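PDB 6UOF: transcriptional regulator containing CBS domains from Streptococcus pneumoniae, which probably regulates transcription in response to a small ligand sensed by its paired CBS domains, the part of the longer protein present here. Local coordinates for residues A[16-21]-A[37-42]; A[50-55]-A[67-72]; A[96-101]-A[109-114]. All coordinates share one frame; numbering follows the deposited sequence. Where two conformers were deposited one is given.

Interaction 1: A[16-21]-A[37-42]; sequences GFLRET and SRFPVI
L18 and V41 lie abreast on parallel strands, and three backbone bonds join their segments: L18 N to P40 O (3.0 Å, almost straight at 177°), I42 N to L18 O, and E20 N to I42 O. Proline has no N-H to offer G16 O, and P40 CD lies against G16 O at 3.7 Å instead. The packing is tight around the F39 ring, where CD1 takes G16 O at its edge at 3.6 Å and CD2 meets L18 CD1. G16, lacking a side chain and with positive phi just after a helix, lets the ring come this close. Y27, L30 and V31 of helix 24-34 cover the ring further. Buried I42 is packed too: its CG1 sits between N and the carbonyl carbon (chi1 60°), which carries CD1 to 3.8 Å from F17 CE2, and the F17 ring covers it with apolar carbon. R19 forms the exposed side, with F17 and E20 partly exposed. Its long chain carries the charge outward, yet lays a guanidinium face over F17 CE2, at the ring's edge. The two strands, connected by helix 24-34, form the beta-alpha-beta unit of a CBS domain.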
loop_
_atom_site.group_PDB
_atom_site.type_symbol
_atom_site.label_atom_id
_atom_site.label_comp_id
_atom_site.label_asym_id
_atom_site.label_seq_id
_atom_site.Cartn_x
_atom_site.Cartn_y
_atom_site.Cartn_z
ATOM N N GLY A 16 -8.056 1.251 0.949
ATOM C CA GLY A 16 -8.186 0.129 0.003
ATOM C C GLY A 16 -7.068 -0.884 0.158
ATOM O O GLY A 16 -5.925 -0.519 0.463
ATOM N N PHE A 17 -7.398 -2.135 -0.106
ATOM C CA PHE A 17 -6.371 -3.194 -0.111
ATOM C C PHE A 17 -6.879 -4.306 -1.011
ATOM O O PHE A 17 -8.083 -4.398 -1.279
ATOM C CB PHE A 17 -6.083 -3.736 1.292
ATOM C CG PHE A 17 -7.233 -4.515 1.874
ATOM C CD1 PHE A 17 -8.309 -3.878 2.479
ATOM C CD2 PHE A 17 -7.239 -5.900 1.808
ATOM C CE1 PHE A 17 -9.369 -4.612 2.986
ATOM C CE2 PHE A 17 -8.299 -6.634 2.320
ATOM C CZ PHE A 17 -9.361 -5.986 2.905
ATOM N N LEU A 18 -5.941 -5.124 -1.477
ATOM C CA LEU A 18 -6.308 -6.319 -2.271
ATOM C C LEU A 18 -5.787 -7.585 -1.607
ATOM O O LEU A 18 -4.870 -7.510 -0.796
ATOM C CB LEU A 18 -5.741 -6.187 -3.682
ATOM C CG LEU A 18 -6.580 -5.264 -4.566
ATOM C CD1 LEU A 18 -5.746 -4.546 -5.585
ATOM C CD2 LEU A 18 -7.733 -6.000 -5.217
ATOM N N ARG A 19 -6.464 -8.682 -1.901
ATOM C CA ARG A 19 -6.009 -10.014 -1.443
ATOM C C ARG A 19 -5.242 -10.652 -2.600
ATOM O O ARG A 19 -5.581 -10.376 -3.789
ATOM C CB ARG A 19 -7.200 -10.847 -0.982
ATOM C CG ARG A 19 -7.869 -10.247 0.249
ATOM C CD ARG A 19 -8.951 -11.129 0.854
ATOM N NE ARG A 19 -9.393 -10.698 2.203
ATOM C CZ ARG A 19 -10.444 -9.941 2.469
ATOM N NH1 ARG A 19 -10.686 -9.575 3.715
ATOM N NH2 ARG A 19 -11.239 -9.523 1.498
ATOM N N GLU A 20 -4.261 -11.491 -2.287
ATOM C CA GLU A 20 -3.427 -12.033 -3.389
ATOM C C GLU A 20 -4.281 -12.936 -4.290
ATOM O O GLU A 20 -3.877 -13.140 -5.460
ATOM C CB GLU A 20 -2.148 -12.633 -2.820
ATOM C CG GLU A 20 -2.382 -13.937 -2.138
ATOM C CD GLU A 20 -1.155 -14.695 -1.662
ATOM O OE1 GLU A 20 -0.031 -14.200 -1.818
ATOM O OE2 GLU A 20 -1.342 -15.793 -1.157
ATOM N N THR A 21 -5.423 -13.430 -3.794
ATOM C CA THR A 21 -6.380 -14.289 -4.546
ATOM C C THR A 21 -7.468 -13.458 -5.240
ATOM O O THR A 21 -8.291 -14.060 -5.951
ATOM C CB THR A 21 -6.959 -15.377 -3.641
ATOM O OG1 THR A 21 -7.388 -14.719 -2.447
ATOM C CG2 THR A 21 -5.944 -16.450 -3.323
ATOM N N SER A 37 -4.598 4.155 -7.089
ATOM C CA SER A 37 -4.156 3.068 -8.013
ATOM C C SER A 37 -3.015 2.216 -7.451
ATOM O O SER A 37 -2.539 1.325 -8.183
ATOM C CB SER A 37 -3.755 3.640 -9.336
ATOM O OG SER A 37 -2.657 4.519 -9.181
ATOM N N ARG A 38 -2.578 2.469 -6.230
ATOM C CA ARG A 38 -1.474 1.685 -5.631
ATOM C C ARG A 38 -1.980 1.123 -4.309
ATOM O O ARG A 38 -2.341 1.898 -3.414
ATOM C CB ARG A 38 -0.220 2.534 -5.477
ATOM C CG ARG A 38 0.249 3.103 -6.807
ATOM C CD ARG A 38 1.597 3.776 -6.760
ATOM N NE ARG A 38 1.976 4.181 -8.103
ATOM C CZ ARG A 38 3.109 4.785 -8.420
ATOM N NH1 ARG A 38 4.006 5.054 -7.486
ATOM N NH2 ARG A 38 3.350 5.106 -9.675
ATOM N N PHE A 39 -2.022 -0.194 -4.231
ATOM C CA PHE A 39 -2.595 -0.827 -3.017
ATOM C C PHE A 39 -1.694 -1.903 -2.446
ATOM O O PHE A 39 -1.031 -2.640 -3.192
ATOM C CB PHE A 39 -3.936 -1.499 -3.319
ATOM C CG PHE A 39 -4.980 -0.556 -3.850
ATOM C CD1 PHE A 39 -5.624 0.332 -3.002
ATOM C CD2 PHE A 39 -5.307 -0.522 -5.192
ATOM C CE1 PHE A 39 -6.566 1.221 -3.490
ATOM C CE2 PHE A 39 -6.260 0.352 -5.674
ATOM C CZ PHE A 39 -6.883 1.227 -4.827
ATOM N N PRO A 40 -1.674 -2.070 -1.099
ATOM C CA PRO A 40 -0.998 -3.219 -0.500
ATOM C C PRO A 40 -1.809 -4.481 -0.795
ATOM O O PRO A 40 -3.022 -4.441 -0.919
ATOM C CB PRO A 40 -1.017 -2.906 0.997
ATOM C CG PRO A 40 -2.272 -2.053 1.186
ATOM C CD PRO A 40 -2.363 -1.233 -0.091
ATOM N N VAL A 41 -1.091 -5.597 -0.856
ATOM C CA VAL A 41 -1.708 -6.932 -1.086
ATOM C C VAL A 41 -1.405 -7.839 0.103
ATOM O O VAL A 41 -0.242 -7.918 0.509
ATOM C CB VAL A 41 -1.172 -7.566 -2.376
ATOM C CG1 VAL A 41 -1.930 -8.844 -2.653
ATOM C CG2 VAL A 41 -1.270 -6.611 -3.558
ATOM N N ILE A 42 -2.448 -8.500 0.607
ATOM C CA ILE A 42 -2.266 -9.423 1.762
ATOM C C ILE A 42 -2.580 -10.867 1.376
ATOM O O ILE A 42 -3.395 -11.117 0.494
ATOM C CB ILE A 42 -3.137 -8.999 2.956
ATOM C CG1 ILE A 42 -4.633 -9.000 2.620
ATOM C CG2 ILE A 42 -2.652 -7.680 3.516
ATOM C CD1 ILE A 42 -5.556 -8.817 3.815
#

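Interaction 2: A[50-55]-A[67-72]; sequences GVVTMR and DKVMSR
G50 comes up against S71 and M70 where a side chain would be in the way: its CA lies 3.2 Å from S71 O and 4.0 Å from M70 SE. Glycine therefore suits this place. The chain of M70, a selenomethionine here, is extended beyond CG and brings SE to G50 CA.

V51 makes the one antiparallel bridge, a hydrogen-bonded pair with S71. V51 N binds S71 O at 3.1 Å, and S71 N reaches V51 O at 2.8 Å. The crossing is brief, and after the 3-10 turn at 67-68 the second segment is loop. In V51 a chi1 of -68° sets CG1 beside the backbone N and leaves CG2 between N and the carbonyl carbon, against S71 CB at 4.0 Å and near R72 O, a fit for a compact beta-branched residue.

V52 is buried and purely apolar here, with CG2 4.3 Å from V69 CG2 and its CB near M70 CB.

T53 follows the strand and is the N-cap of helix 54-57; its side chain caps a backbone N beyond it, while D56 OD2 takes T53 N, consistent with a capping box. T53 OG1 also holds a water at 2.7 Å, which takes a weak bond from R55 NE, so polar residues suit this wetter end. S71 has two conformers; in one of them, at least, its OG accepts from the water and is bonded to D56 OD2, so these links may not be permanent.

Strand 48-52 thus has segment 67-72 on one side and strand 39-42 on the other, bonded through G50 to V41 and V52 to F39. V52 packs on Y27 of helix 24-34, and V51 on M97 and P99 of strand 97-101.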
loop_
_atom_site.group_PDB
_atom_site.type_symbol
_atom_site.label_atom_id
_atom_site.label_comp_id
_atom_site.label_asym_id
_atom_site.label_seq_id
_atom_site.Cartn_x
_atom_site.Cartn_y
_atom_site.Cartn_z
ATOM N N GLY A 50 3.052 -8.027 -1.084
ATOM C CA GLY A 50 3.419 -7.226 -2.259
ATOM C C GLY A 50 2.570 -5.978 -2.332
ATOM O O GLY A 50 1.767 -5.709 -1.411
ATOM N N VAL A 51 2.770 -5.221 -3.397
ATOM C CA VAL A 51 1.958 -4.024 -3.696
ATOM C C VAL A 51 1.545 -4.118 -5.164
ATOM O O VAL A 51 2.283 -4.725 -5.978
ATOM C CB VAL A 51 2.735 -2.731 -3.392
ATOM C CG1 VAL A 51 2.985 -2.523 -1.904
ATOM C CG2 VAL A 51 4.035 -2.639 -4.175
ATOM N N VAL A 52 0.392 -3.582 -5.493
ATOM C CA VAL A 52 -0.077 -3.620 -6.902
ATOM C C VAL A 52 -0.319 -2.181 -7.362
ATOM O O VAL A 52 -0.982 -1.401 -6.646
ATOM C CB VAL A 52 -1.292 -4.551 -7.097
ATOM C CG1 VAL A 52 -2.482 -4.176 -6.233
ATOM C CG2 VAL A 52 -1.700 -4.652 -8.554
ATOM N N THR A 53 0.268 -1.848 -8.507
ATOM C CA THR A 53 0.169 -0.502 -9.130
ATOM C C THR A 53 -0.417 -0.644 -10.530
ATOM O O THR A 53 -0.561 -1.751 -11.035
ATOM C CB THR A 53 1.553 0.149 -9.220
ATOM O OG1 THR A 53 2.287 -0.538 -10.240
ATOM C CG2 THR A 53 2.295 0.088 -7.902
HETATM N N MSE A 54 -0.734 0.480 -11.167
HETATM C CA MSE A 54 -1.311 0.426 -12.494
HETATM C C MSE A 54 -0.260 -0.084 -13.485
HETATM O O MSE A 54 -0.602 -0.748 -14.462
HETATM C CB MSE A 54 -1.879 1.788 -12.898
HETATM C CG MSE A 54 -2.657 1.745 -14.193
HETATM SE SE MSE A 54 -4.254 0.620 -14.221
HETATM C CE MSE A 54 -5.418 1.644 -13.041
ATOM N N ARG A 55 1.024 0.217 -13.240
ATOM C CA ARG A 55 2.076 -0.341 -14.088
ATOM C C ARG A 55 2.043 -1.875 -14.016
ATOM O O ARG A 55 2.256 -2.542 -15.028
ATOM C CB ARG A 55 3.452 0.173 -13.648
ATOM C CG ARG A 55 4.628 -0.481 -14.359
ATOM C CD ARG A 55 5.974 0.115 -13.978
ATOM N NE ARG A 55 6.535 -0.404 -12.732
ATOM C CZ ARG A 55 7.540 -1.282 -12.644
ATOM N NH1 ARG A 55 8.131 -1.751 -13.732
ATOM N NH2 ARG A 55 7.966 -1.676 -11.456
ATOM N N ASP A 67 -1.563 -12.077 -7.079
ATOM C CA ASP A 67 -0.219 -12.554 -6.682
ATOM C C ASP A 67 0.692 -12.707 -7.904
ATOM O O ASP A 67 1.903 -12.568 -7.728
ATOM C CB ASP A 67 -0.282 -13.891 -5.934
ATOM C CG ASP A 67 -0.736 -15.070 -6.773
ATOM O OD1 ASP A 67 -1.766 -14.966 -7.450
ATOM O OD2 ASP A 67 -0.015 -16.089 -6.762
ATOM N N LYS A 68 0.121 -12.898 -9.095
ATOM C CA LYS A 68 0.943 -13.159 -10.305
ATOM C C LYS A 68 1.304 -11.846 -11.017
ATOM O O LYS A 68 2.085 -11.931 -11.979
ATOM C CB LYS A 68 0.237 -14.211 -11.176
ATOM C CG LYS A 68 0.164 -15.587 -10.507
ATOM C CD LYS A 68 -0.358 -16.738 -11.339
ATOM C CE LYS A 68 0.483 -16.972 -12.572
ATOM N NZ LYS A 68 0.098 -18.223 -13.276
ATOM N N VAL A 69 0.792 -10.693 -10.560
ATOM C CA VAL A 69 1.112 -9.397 -11.239
ATOM C C VAL A 69 1.731 -8.399 -10.261
ATOM O O VAL A 69 2.377 -7.456 -10.689
ATOM C CB VAL A 69 -0.117 -8.758 -11.927
ATOM C CG1 VAL A 69 -0.849 -9.724 -12.841
ATOM C CG2 VAL A 69 -1.093 -8.165 -10.922
HETATM N N MSE A 70 1.573 -8.599 -8.951
HETATM C CA MSE A 70 2.017 -7.616 -7.973
HETATM C C MSE A 70 3.539 -7.481 -7.933
HETATM O O MSE A 70 4.272 -8.415 -8.274
HETATM C CB MSE A 70 1.490 -7.997 -6.583
HETATM C CG MSE A 70 2.154 -9.207 -6.008
HETATM SE SE MSE A 70 1.232 -9.782 -4.376
HETATM C CE MSE A 70 2.251 -11.422 -4.059
ATOM N N SER A 71 3.973 -6.292 -7.493
ATOM C CA SER A 71 5.361 -5.918 -7.289
ATOM C C SER A 71 5.825 -6.334 -5.891
ATOM O O SER A 71 4.968 -6.658 -5.032
ATOM C CB SER A 71 5.550 -4.421 -7.413
ATOM O OG SER A 71 5.222 -3.949 -8.705
ATOM N N ARG A 72 7.140 -6.280 -5.669
ATOM C CA ARG A 72 7.721 -6.535 -4.331
ATOM C C ARG A 72 7.445 -5.344 -3.409
ATOM O O ARG A 72 7.467 -4.178 -3.874
ATOM C CB ARG A 72 9.238 -6.725 -4.417
ATOM C CG ARG A 72 9.727 -7.886 -5.280
ATOM C CD ARG A 72 9.213 -9.248 -4.860
ATOM N NE ARG A 72 7.843 -9.471 -5.285
ATOM C CZ ARG A 72 7.031 -10.407 -4.805
ATOM N NH1 ARG A 72 5.792 -10.495 -5.259
ATOM N NH2 ARG A 72 7.444 -11.221 -3.853
HETATM O O HOH W 1 4.913 -1.263 -10.300
#

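Interaction 3: A[96-101]-A[109-114]; sequences EMVPVV and GVVTRR
The M97 side chain leaves with CG opposite the backbone N (chi1 177°) and then bends at chi2 and chi3, folding its selenium across V110 at about a right angle, with SE 3.8 Å from V110 CG1. A methionine chain, carrying selenium here, is flexible enough to follow the apolar surface. R113 instead runs extended to NE, and R113 NH1 is bonded to F95 O and M90 O, a span that suits a long arginine. In one of its two conformers E96 bends at chi2 (-81°) and crosses the aliphatic part of R113 obliquely, OE2 coming against CB and CD.

Strands 97-101 and 107-112 make the beta hairpin of the second CBS domain. V98 and V111 bond reciprocally, V98 N to V111 O (3.0 Å) and V111 N to V98 O. V100 N binds G109 O at 2.8 Å, while the return bond from G109 N is weak. Beta-branched valines suit such strands: V98 CB meets V111 CG2, and the V100 and V111 side chains cross at about a right angle, CG2 of V100 lying 3.8 Å from CG1 of V111, on the face that V5 of helix 5-8 covers. P99 and V110 share the other face with M97. T112 closes the strand as N-cap of helix 113-118, its OG1 taking D115 N.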
loop_
_atom_site.group_PDB
_atom_site.type_symbol
_atom_site.label_atom_id
_atom_site.label_comp_id
_atom_site.label_asym_id
_atom_site.label_seq_id
_atom_site.Cartn_x
_atom_site.Cartn_y
_atom_site.Cartn_z
ATOM N N GLU A 96 4.650 6.824 -3.722
ATOM C CA GLU A 96 3.334 7.506 -3.589
ATOM C C GLU A 96 2.602 6.974 -2.357
ATOM O O GLU A 96 1.758 7.654 -1.791
ATOM C CB GLU A 96 2.468 7.253 -4.823
ATOM C CG GLU A 96 2.949 7.948 -6.087
ATOM C CD GLU A 96 2.567 9.415 -6.201
ATOM O OE1 GLU A 96 2.555 9.923 -7.335
ATOM O OE2 GLU A 96 2.249 10.037 -5.167
HETATM N N MSE A 97 2.976 5.767 -1.911
HETATM C CA MSE A 97 2.201 5.047 -0.846
HETATM C C MSE A 97 3.169 4.077 -0.177
HETATM O O MSE A 97 4.030 3.549 -0.858
HETATM C CB MSE A 97 1.053 4.283 -1.513
HETATM C CG MSE A 97 0.165 3.426 -0.628
HETATM SE SE MSE A 97 0.880 1.637 -0.318
HETATM C CE MSE A 97 0.899 0.640 -1.986
ATOM N N VAL A 98 3.070 3.928 1.140
ATOM C CA VAL A 98 3.864 2.957 1.878
ATOM C C VAL A 98 2.935 2.180 2.803
ATOM O O VAL A 98 2.153 2.778 3.556
ATOM C CB VAL A 98 4.998 3.608 2.684
ATOM C CG1 VAL A 98 5.875 2.557 3.356
ATOM C CG2 VAL A 98 5.839 4.532 1.820
ATOM N N PRO A 99 2.965 0.829 2.776
ATOM C CA PRO A 99 2.145 0.064 3.707
ATOM C C PRO A 99 2.606 0.195 5.162
ATOM O O PRO A 99 3.793 0.286 5.440
ATOM C CB PRO A 99 2.315 -1.384 3.240
ATOM C CG PRO A 99 2.832 -1.273 1.823
ATOM C CD PRO A 99 3.714 -0.044 1.849
ATOM N N VAL A 100 1.618 0.199 6.062
ATOM C CA VAL A 100 1.856 0.255 7.528
ATOM C C VAL A 100 1.533 -1.133 8.073
ATOM O O VAL A 100 0.422 -1.611 7.807
ATOM C CB VAL A 100 0.991 1.341 8.191
ATOM C CG1 VAL A 100 1.243 1.423 9.687
ATOM C CG2 VAL A 100 1.206 2.702 7.533
ATOM N N VAL A 101 2.458 -1.709 8.840
ATOM C CA VAL A 101 2.273 -3.101 9.333
ATOM C C VAL A 101 2.572 -3.194 10.824
ATOM O O VAL A 101 3.309 -2.370 11.380
ATOM C CB VAL A 101 3.176 -4.085 8.558
ATOM C CG1 VAL A 101 2.817 -4.134 7.086
ATOM C CG2 VAL A 101 4.655 -3.814 8.765
ATOM N N GLY A 109 -2.660 -0.504 7.311
ATOM C CA GLY A 109 -3.169 0.520 6.388
ATOM C C GLY A 109 -2.032 1.076 5.578
ATOM O O GLY A 109 -1.072 0.340 5.307
ATOM N N VAL A 110 -2.130 2.345 5.202
ATOM C CA VAL A 110 -1.069 2.966 4.362
ATOM C C VAL A 110 -0.809 4.399 4.798
ATOM O O VAL A 110 -1.671 5.023 5.444
ATOM C CB VAL A 110 -1.468 2.990 2.878
ATOM C CG1 VAL A 110 -1.888 1.635 2.347
ATOM C CG2 VAL A 110 -2.529 4.045 2.590
ATOM N N VAL A 111 0.361 4.914 4.436
ATOM C CA VAL A 111 0.635 6.379 4.505
ATOM C C VAL A 111 0.790 6.845 3.056
ATOM O O VAL A 111 1.427 6.138 2.244
ATOM C CB VAL A 111 1.853 6.765 5.358
ATOM C CG1 VAL A 111 1.656 6.387 6.797
ATOM C CG2 VAL A 111 3.158 6.216 4.832
ATOM N N THR A 112 0.173 7.975 2.741
ATOM C CA THR A 112 0.246 8.503 1.358
ATOM C C THR A 112 1.244 9.658 1.291
ATOM O O THR A 112 1.420 10.390 2.284
ATOM C CB THR A 112 -1.113 8.975 0.835
ATOM O OG1 THR A 112 -1.423 10.171 1.557
ATOM C CG2 THR A 112 -2.207 7.933 0.956
ATOM N N ARG A 113 1.814 9.854 0.109
ATOM C CA ARG A 113 2.802 10.931 -0.127
ATOM C C ARG A 113 2.174 12.298 0.170
ATOM O O ARG A 113 2.812 13.113 0.856
ATOM C CB ARG A 113 3.287 10.867 -1.579
ATOM C CG ARG A 113 4.394 11.851 -1.900
ATOM C CD ARG A 113 4.671 11.827 -3.399
ATOM N NE ARG A 113 5.790 12.708 -3.686
ATOM C CZ ARG A 113 7.068 12.335 -3.786
ATOM N NH1 ARG A 113 7.429 11.069 -3.638
ATOM N NH2 ARG A 113 7.999 13.245 -4.013
ATOM N N ARG A 114 0.956 12.539 -0.315
ATOM C CA ARG A 114 0.347 13.879 -0.105
ATOM C C ARG A 114 0.209 14.163 1.397
ATOM O O ARG A 114 0.497 15.286 1.820
ATOM C CB ARG A 114 -1.023 13.965 -0.780
ATOM C CG ARG A 114 -1.536 15.388 -0.927
ATOM C CD ARG A 114 -3.042 15.533 -1.051
ATOM N NE ARG A 114 -3.688 15.726 0.248
ATOM C CZ ARG A 114 -4.170 14.761 1.031
ATOM N NH1 ARG A 114 -4.098 13.492 0.666
ATOM N NH2 ARG A 114 -4.736 15.076 2.185
#

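How the interactions relate
From the N terminus the three contacts follow in series, none nested in or crossing another. Interaction 1 closes the loop that holds helix 24-34. Interaction 2 then brings the linker after helix 54-57 back onto strand 48-52, tying the first CBS range to the start of the second. Interaction 3 closes the short hairpin turn near the C terminus. Interactions 1 and 2 share a sheet, in which strands 39-42 and 48-52 are bonded neighbours, and M70 SE also packs on V41 CG1. The second sheet, which strand 10-11 joins, meets the first through M97, whose CE touches both F39 and V51, and through V110 against P40, so the two sheets face each other.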